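Local coordinates for RimK-related lysine biosynthesis protein (Thermococcus kodakarensis, PDB 5K2M) that binds ADP and magnesium and is probably an ATP-dependent amino-acid ligase of the LysX type, working in amino-acid biosynthesis, at residues 169-173 with 185-189; 225-229 with 241-246. One frame throughout, in Å; residues are numbered along the deposited sequence.

Two neighbouring hairpins of one antiparallel sheet illustrate how an ATP-grasp ligase divides the handling of its nucleotide between strands. Contact 1 is partly buried, its centre about 15 Å from the centre of the chain; contact 2 is wholly buried, about 3 Å from that centre. The strands 170-177 and 225-233 lie side by side, and the contacts meet at D229, whose two oxygens take R173 NH1 and R187 NH2. Chemistry follows place: contact 1 sets arginines against aromatic rings, a carboxylate and a phosphate ion, whereas contact 2 presents acids and an asparagine to two magnesium ions and packs apolar side chains further along the strands and on the opposite face.

Contact 1: residues 169-173 with 185-189. With ADP (adenosine-5'-diphosphate), chain O; PO4 (phosphate ion), chain P.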
loop_
_atom_site.group_PDB
_atom_site.type_symbol
_atom_site.label_atom_id
_atom_site.label_comp_id
_atom_site.label_asym_id
_atom_site.label_seq_id
_atom_site.Cartn_x
_atom_site.Cartn_y
_atom_site.Cartn_z
ATOM N N GLY A 169 -14.652 66.962 5.315
ATOM C CA GLY A 169 -13.368 66.984 6.027
ATOM C C GLY A 169 -13.202 65.939 7.122
ATOM O O GLY A 169 -12.298 66.042 7.947
ATOM N N ARG A 170 -14.050 64.913 7.113
ATOM C CA ARG A 170 -14.062 63.907 8.177
ATOM C C ARG A 170 -14.904 62.713 7.775
ATOM O O ARG A 170 -15.724 62.791 6.864
ATOM C CB ARG A 170 -14.668 64.492 9.456
ATOM C CG ARG A 170 -16.162 64.768 9.320
ATOM C CD ARG A 170 -16.723 65.653 10.416
ATOM N NE ARG A 170 -18.179 65.701 10.353
ATOM C CZ ARG A 170 -18.953 66.410 11.176
ATOM N NH1 ARG A 170 -18.424 67.147 12.144
ATOM N NH2 ARG A 170 -20.273 66.380 11.037
ATOM N N ASP A 171 -14.727 61.611 8.487
ATOM C CA ASP A 171 -15.685 60.529 8.420
ATOM C C ASP A 171 -15.993 60.062 9.832
ATOM O O ASP A 171 -15.568 60.692 10.805
ATOM C CB ASP A 171 -15.218 59.417 7.475
ATOM C CG ASP A 171 -14.186 58.493 8.082
ATOM O OD1 ASP A 171 -13.500 58.866 9.048
ATOM O OD2 ASP A 171 -14.054 57.369 7.557
ATOM N N ILE A 172 -16.761 58.985 9.943
ATOM C CA ILE A 172 -17.310 58.564 11.235
ATOM C C ILE A 172 -16.875 57.143 11.499
ATOM O O ILE A 172 -16.891 56.307 10.608
ATOM C CB ILE A 172 -18.855 58.654 11.240
ATOM C CG1 ILE A 172 -19.293 60.122 11.188
ATOM C CG2 ILE A 172 -19.459 57.951 12.465
ATOM C CD1 ILE A 172 -20.687 60.304 10.614
ATOM N N ARG A 173 -16.464 56.892 12.730
ATOM C CA ARG A 173 -16.098 55.572 13.164
ATOM C C ARG A 173 -16.948 55.208 14.372
ATOM O O ARG A 173 -16.835 55.845 15.408
ATOM C CB ARG A 173 -14.618 55.569 13.520
ATOM C CG ARG A 173 -14.175 54.350 14.291
ATOM C CD ARG A 173 -14.377 53.075 13.487
ATOM N NE ARG A 173 -13.281 52.176 13.811
ATOM C CZ ARG A 173 -12.372 51.693 12.974
ATOM N NH1 ARG A 173 -12.389 51.933 11.670
ATOM N NH2 ARG A 173 -11.449 50.893 13.477
ATOM N N ILE A 185 -16.999 58.250 16.985
ATOM C CA ILE A 185 -16.142 59.425 16.841
ATOM C C ILE A 185 -16.172 59.944 15.410
ATOM O O ILE A 185 -16.506 59.203 14.479
ATOM C CB ILE A 185 -14.670 59.112 17.166
ATOM C CG1 ILE A 185 -14.136 57.972 16.271
ATOM C CG2 ILE A 185 -14.524 58.744 18.630
ATOM C CD1 ILE A 185 -12.626 57.827 16.275
ATOM N N TYR A 186 -15.838 61.221 15.245
ATOM C CA TYR A 186 -15.453 61.736 13.952
ATOM C C TYR A 186 -13.941 61.531 13.846
ATOM O O TYR A 186 -13.242 61.583 14.859
ATOM C CB TYR A 186 -15.803 63.218 13.811
ATOM C CG TYR A 186 -17.290 63.516 13.873
ATOM C CD1 TYR A 186 -18.132 63.164 12.826
ATOM C CD2 TYR A 186 -17.851 64.170 14.977
ATOM C CE1 TYR A 186 -19.493 63.435 12.884
ATOM C CE2 TYR A 186 -19.207 64.441 15.044
ATOM C CZ TYR A 186 -20.019 64.074 13.994
ATOM O OH TYR A 186 -21.359 64.341 14.049
ATOM N N ARG A 187 -13.458 61.256 12.636
ATOM C CA ARG A 187 -12.033 61.287 12.323
ATOM C C ARG A 187 -11.789 62.423 11.327
ATOM O O ARG A 187 -12.157 62.306 10.160
ATOM C CB ARG A 187 -11.577 59.951 11.728
ATOM C CG ARG A 187 -11.688 58.763 12.674
ATOM C CD ARG A 187 -11.177 57.475 12.050
ATOM N NE ARG A 187 -12.032 57.005 10.960
ATOM C CZ ARG A 187 -12.009 55.773 10.443
ATOM N NH1 ARG A 187 -11.180 54.840 10.900
ATOM N NH2 ARG A 187 -12.845 55.463 9.467
ATOM N N TYR A 188 -11.190 63.518 11.803
ATOM C CA TYR A 188 -10.931 64.714 10.995
ATOM C C TYR A 188 -9.569 64.651 10.306
ATOM O O TYR A 188 -8.592 64.184 10.884
ATOM C CB TYR A 188 -10.966 65.985 11.870
ATOM C CG TYR A 188 -12.351 66.436 12.297
ATOM C CD1 TYR A 188 -13.121 67.250 11.476
ATOM C CD2 TYR A 188 -12.888 66.050 13.525
ATOM C CE1 TYR A 188 -14.389 67.665 11.859
ATOM C CE2 TYR A 188 -14.156 66.458 13.915
ATOM C CZ TYR A 188 -14.898 67.268 13.077
ATOM O OH TYR A 188 -16.149 67.683 13.452
ATOM N N SER A 189 -9.506 65.169 9.085
ATOM C CA SER A 189 -8.243 65.291 8.362
ATOM C C SER A 189 -8.407 66.309 7.250
ATOM O O SER A 189 -9.495 66.477 6.713
ATOM C CB SER A 189 -7.813 63.940 7.772
ATOM O OG SER A 189 -6.589 64.038 7.060
HETATM P PB ADP O . -9.303 50.983 5.262
HETATM O O1B ADP O . -9.574 51.975 6.359
HETATM O O2B ADP O . -7.905 51.052 4.695
HETATM O O3B ADP O . -9.700 49.559 5.561
HETATM P PA ADP O . -11.425 52.502 4.008
HETATM O O1A ADP O . -12.029 52.659 5.390
HETATM O O2A ADP O . -12.380 52.122 2.923
HETATM O O3A ADP O . -10.205 51.459 4.004
HETATM O "O5'" ADP O . -10.706 53.870 3.581
HETATM C "C5'" ADP O . -9.894 54.591 4.480
HETATM C "C4'" ADP O . -10.348 56.040 4.535
HETATM O "O4'" ADP O . -10.238 56.623 3.232
HETATM C "C3'" ADP O . -11.786 56.249 4.981
HETATM O "O3'" ADP O . -11.890 56.371 6.409
HETATM C "C2'" ADP O . -12.140 57.537 4.263
HETATM O "O2'" ADP O . -11.680 58.688 4.970
HETATM C "C1'" ADP O . -11.354 57.468 2.976
HETATM N N9 ADP O . -12.175 56.878 1.909
HETATM C C8 ADP O . -12.252 55.570 1.587
HETATM N N7 ADP O . -13.111 55.358 0.574
HETATM C C5 ADP O . -13.611 56.563 0.247
HETATM C C6 ADP O . -14.552 57.069 -0.751
HETATM N N6 ADP O . -15.158 56.222 -1.610
HETATM N N1 ADP O . -14.786 58.396 -0.767
HETATM C C2 ADP O . -14.193 59.247 0.083
HETATM N N3 ADP O . -13.323 58.865 1.017
HETATM C C4 ADP O . -12.997 57.560 1.135
HETATM P P PO4 P . -9.486 50.876 9.461
HETATM O O1 PO4 P . -10.438 51.941 8.968
HETATM O O2 PO4 P . -8.110 51.453 9.759
HETATM O O3 PO4 P . -10.064 50.294 10.727
HETATM O O4 PO4 P . -9.305 49.815 8.419
#
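Residues 170-173 and 185-188 pair as antiparallel strands, D171 and R187 forming one hydrogen-bonded pair and R173 and I185 the next, while G169 O extends the ladder by accepting S189 N. On the face bearing R170, I172, Y186 and Y188, the R170 chain runs outward between two tyrosines. Its guanidinium lies flat over the Y186 ring, planes 14° apart and R170 CZ 3.8 Å from the ring centroid, a cation-pi stack. R170 CB sits over a face of Y188 in a CH-pi contact, and R170 NH1 reaches Y188 OH at 2.7 Å in the guanidinium plane. With CG held between the backbone N and carbonyl carbon (chi1 69°) and the chain extended beyond it, the arginine keeps alongside both rings; R170 NH2 also has a salt bridge to E232. I172 CG1 packs beside Y186 CD1.

The hairpin of strands 170-177 and 180-188 belongs to the RimK-like ATP-grasp domain, and its opposite face looks into the nucleotide pocket. There R187 grips D171 side-on, the two flat groups nearly coplanar: R187 NE meets D171 OD1 at 3.0 Å and R187 NH2 meets D171 OD2 at 3.0 Å, both on the syn side. D171 OD2 also accepts the ribose hydroxyl O3' of ADP at 2.6 Å, while T194 holds OD1. With an alanine in place of R187, D171 would probably lose its side-on partner and be held less firmly against the ribose, and D229 would lose one of its arginines. R173 CB lies over one face of the R187 guanidinium. R173 NH1 and R187 NH1 come close, but D229 takes R173 NH1 on OD1 and R187 NH2 on OD2; R173 NH1 also donates to O3 of the phosphate ion at 3.0 Å.

Contact 2: residues 225-229 with 241-246; sequences ALAID and EVNPNM. With MG (magnesium ion), chain R; MG (magnesium ion), chain Q; ADP (adenosine-5'-diphosphate), chain O.
D229 on one strand meets E241 on its antiparallel partner through a shared magnesium ion, and N243, two residues on from E241, binds a second. The first, of chain Q, binds D229 OD2 at 2.0 Å and E241 OE1, and lets two carboxylates, their planes 89° apart, stand side by side. E241 also binds the chain R ion through both oxygens, OE2 at 1.9 Å and OE1 at 2.5 Å, OE1 bridging the pair. N243 OD1 joins the chain R ion at 2.0 Å. With CG anti to the backbone N (chi1 -171°) and the rest extended, E241 carries its carboxylate out to both ions. R173 and R187 hold D229 from the neighbouring hairpin, and K83 donates to E241 OE2.

Hydrogen bonds keep the strands in register: D229 N donates almost straight to E241 O at 2.9 Å, and A227 N to N243 O. N243 ND2 makes weak bonds to A227 O and E241 OE1, which should help turn OD1 to its metal.

Apolar contacts lie further along: M246 CE packs 3.8 Å from A225 CB and passes over the L226 backbone, and M246 CB meets A227 CB. On the face opposite A227, D229 and N243, I228 CG1 lies beside V242 CG1; further on, L226 CD2 comes near P244 CB in the loop.

ADP contributes O1A and O1B to the chain Q ion and O3B to the chain R ion; a water on each and a bridging phosphate ion add further ligands to this paired magnesium centre of an ATP-grasp ligase, built on adjacent strands.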
loop_
_atom_site.group_PDB
_atom_site.type_symbol
_atom_site.label_atom_id
_atom_site.label_comp_id
_atom_site.label_asym_id
_atom_site.label_seq_id
_atom_site.Cartn_x
_atom_site.Cartn_y
_atom_site.Cartn_z
ATOM N N ALA A 225 -17.926 41.789 17.306
ATOM C CA ALA A 225 -17.575 43.136 17.695
ATOM C C ALA A 225 -16.998 43.819 16.468
ATOM O O ALA A 225 -15.993 43.365 15.933
ATOM C CB ALA A 225 -16.556 43.084 18.793
ATOM N N LEU A 226 -17.650 44.883 16.014
ATOM C CA LEU A 226 -17.285 45.543 14.767
ATOM C C LEU A 226 -17.037 47.030 14.946
ATOM O O LEU A 226 -17.812 47.730 15.606
ATOM C CB LEU A 226 -18.380 45.339 13.704
ATOM C CG LEU A 226 -18.567 43.927 13.130
ATOM C CD1 LEU A 226 -19.756 43.909 12.180
ATOM C CD2 LEU A 226 -17.314 43.408 12.429
ATOM N N ALA A 227 -15.947 47.504 14.342
ATOM C CA ALA A 227 -15.745 48.929 14.128
ATOM C C ALA A 227 -16.232 49.243 12.736
ATOM O O ALA A 227 -15.755 48.676 11.765
ATOM C CB ALA A 227 -14.285 49.306 14.271
ATOM N N ILE A 228 -17.181 50.157 12.656
ATOM C CA ILE A 228 -17.853 50.471 11.422
ATOM C C ILE A 228 -17.414 51.859 10.962
ATOM O O ILE A 228 -17.268 52.759 11.787
ATOM C CB ILE A 228 -19.374 50.416 11.640
ATOM C CG1 ILE A 228 -19.747 49.037 12.204
ATOM C CG2 ILE A 228 -20.111 50.702 10.328
ATOM C CD1 ILE A 228 -21.091 48.977 12.871
ATOM N N ASP A 229 -17.167 52.003 9.656
ATOM C CA ASP A 229 -16.810 53.292 9.037
ATOM C C ASP A 229 -17.982 53.865 8.239
ATOM O O ASP A 229 -18.475 53.217 7.319
ATOM C CB ASP A 229 -15.652 53.131 8.059
ATOM C CG ASP A 229 -14.366 52.669 8.720
ATOM O OD1 ASP A 229 -14.408 52.102 9.829
ATOM O OD2 ASP A 229 -13.298 52.865 8.098
ATOM N N GLU A 241 -17.391 50.546 5.285
ATOM C CA GLU A 241 -16.603 49.398 5.645
ATOM C C GLU A 241 -16.919 48.965 7.067
ATOM O O GLU A 241 -17.370 49.772 7.867
ATOM C CB GLU A 241 -15.151 49.840 5.587
ATOM C CG GLU A 241 -14.186 48.718 5.736
ATOM C CD GLU A 241 -12.878 49.126 6.349
ATOM O OE1 GLU A 241 -12.724 50.231 6.919
ATOM O OE2 GLU A 241 -11.998 48.271 6.283
ATOM N N VAL A 242 -16.663 47.698 7.375
ATOM C CA VAL A 242 -16.671 47.195 8.752
ATOM C C VAL A 242 -15.307 46.535 9.015
ATOM O O VAL A 242 -14.653 46.101 8.076
ATOM C CB VAL A 242 -17.842 46.216 8.994
ATOM C CG1 VAL A 242 -19.180 46.928 8.786
ATOM C CG2 VAL A 242 -17.759 45.011 8.072
ATOM N N ASN A 243 -14.882 46.479 10.277
ATOM C CA ASN A 243 -13.538 46.005 10.638
ATOM C C ASN A 243 -13.596 45.043 11.819
ATOM O O ASN A 243 -14.047 45.436 12.889
ATOM C CB ASN A 243 -12.669 47.186 11.025
ATOM C CG ASN A 243 -12.401 48.118 9.870
ATOM O OD1 ASN A 243 -11.507 47.869 9.049
ATOM N ND2 ASN A 243 -13.154 49.223 9.806
ATOM N N PRO A 244 -13.147 43.786 11.638
ATOM C CA PRO A 244 -13.244 42.768 12.690
ATOM C C PRO A 244 -12.089 42.662 13.701
ATOM O O PRO A 244 -12.148 41.803 14.580
ATOM C CB PRO A 244 -13.361 41.475 11.890
ATOM C CG PRO A 244 -12.545 41.733 10.675
ATOM C CD PRO A 244 -12.678 43.205 10.366
ATOM N N ASN A 245 -11.053 43.486 13.601
ATOM C CA ASN A 245 -10.030 43.551 14.663
ATOM C C ASN A 245 -9.863 44.993 15.098
ATOM O O ASN A 245 -8.811 45.598 14.932
ATOM C CB ASN A 245 -8.683 42.958 14.216
ATOM C CG ASN A 245 -7.703 42.733 15.394
ATOM O OD1 ASN A 245 -8.055 42.876 16.573
ATOM N ND2 ASN A 245 -6.462 42.375 15.064
ATOM N N MET A 246 -10.936 45.535 15.647
ATOM C CA MET A 246 -11.025 46.957 15.988
ATOM C C MET A 246 -9.837 47.526 16.777
ATOM O O MET A 246 -9.398 46.957 17.779
ATOM C CB MET A 246 -12.317 47.207 16.770
ATOM C CG MET A 246 -12.448 46.403 18.058
ATOM S SD MET A 246 -13.919 46.795 19.030
ATOM C CE MET A 246 -15.194 46.472 17.830
HETATM MG MG MG R . -10.650 48.876 7.525
HETATM MG MG MG Q . -11.560 52.205 7.320
HETATM P PB ADP O . -9.303 50.983 5.262
HETATM O O1B ADP O . -9.574 51.975 6.359
HETATM O O2B ADP O . -7.905 51.052 4.695
HETATM O O3B ADP O . -9.700 49.559 5.561
HETATM P PA ADP O . -11.425 52.502 4.008
HETATM O O1A ADP O . -12.029 52.659 5.390
HETATM O O2A ADP O . -12.380 52.122 2.923
HETATM O O3A ADP O . -10.205 51.459 4.004
HETATM O "O5'" ADP O . -10.706 53.870 3.581
HETATM C "C5'" ADP O . -9.894 54.591 4.480
HETATM C "C4'" ADP O . -10.348 56.040 4.535
HETATM O "O4'" ADP O . -10.238 56.623 3.232
HETATM C "C3'" ADP O . -11.786 56.249 4.981
HETATM O "O3'" ADP O . -11.890 56.371 6.409
HETATM C "C2'" ADP O . -12.140 57.537 4.263
HETATM O "O2'" ADP O . -11.680 58.688 4.970
HETATM C "C1'" ADP O . -11.354 57.468 2.976
HETATM N N9 ADP O . -12.175 56.878 1.909
HETATM C C8 ADP O . -12.252 55.570 1.587
HETATM N N7 ADP O . -13.111 55.358 0.574
HETATM C C5 ADP O . -13.611 56.563 0.247
HETATM C C6 ADP O . -14.552 57.069 -0.751
HETATM N N6 ADP O . -15.158 56.222 -1.610
HETATM N N1 ADP O . -14.786 58.396 -0.767
HETATM C C2 ADP O . -14.193 59.247 0.083
HETATM N N3 ADP O . -13.323 58.865 1.017
HETATM C C4 ADP O . -12.997 57.560 1.135
HETATM O O HOH W 1 -11.034 54.252 7.723
HETATM O O HOH W 2 -9.762 46.910 7.057
#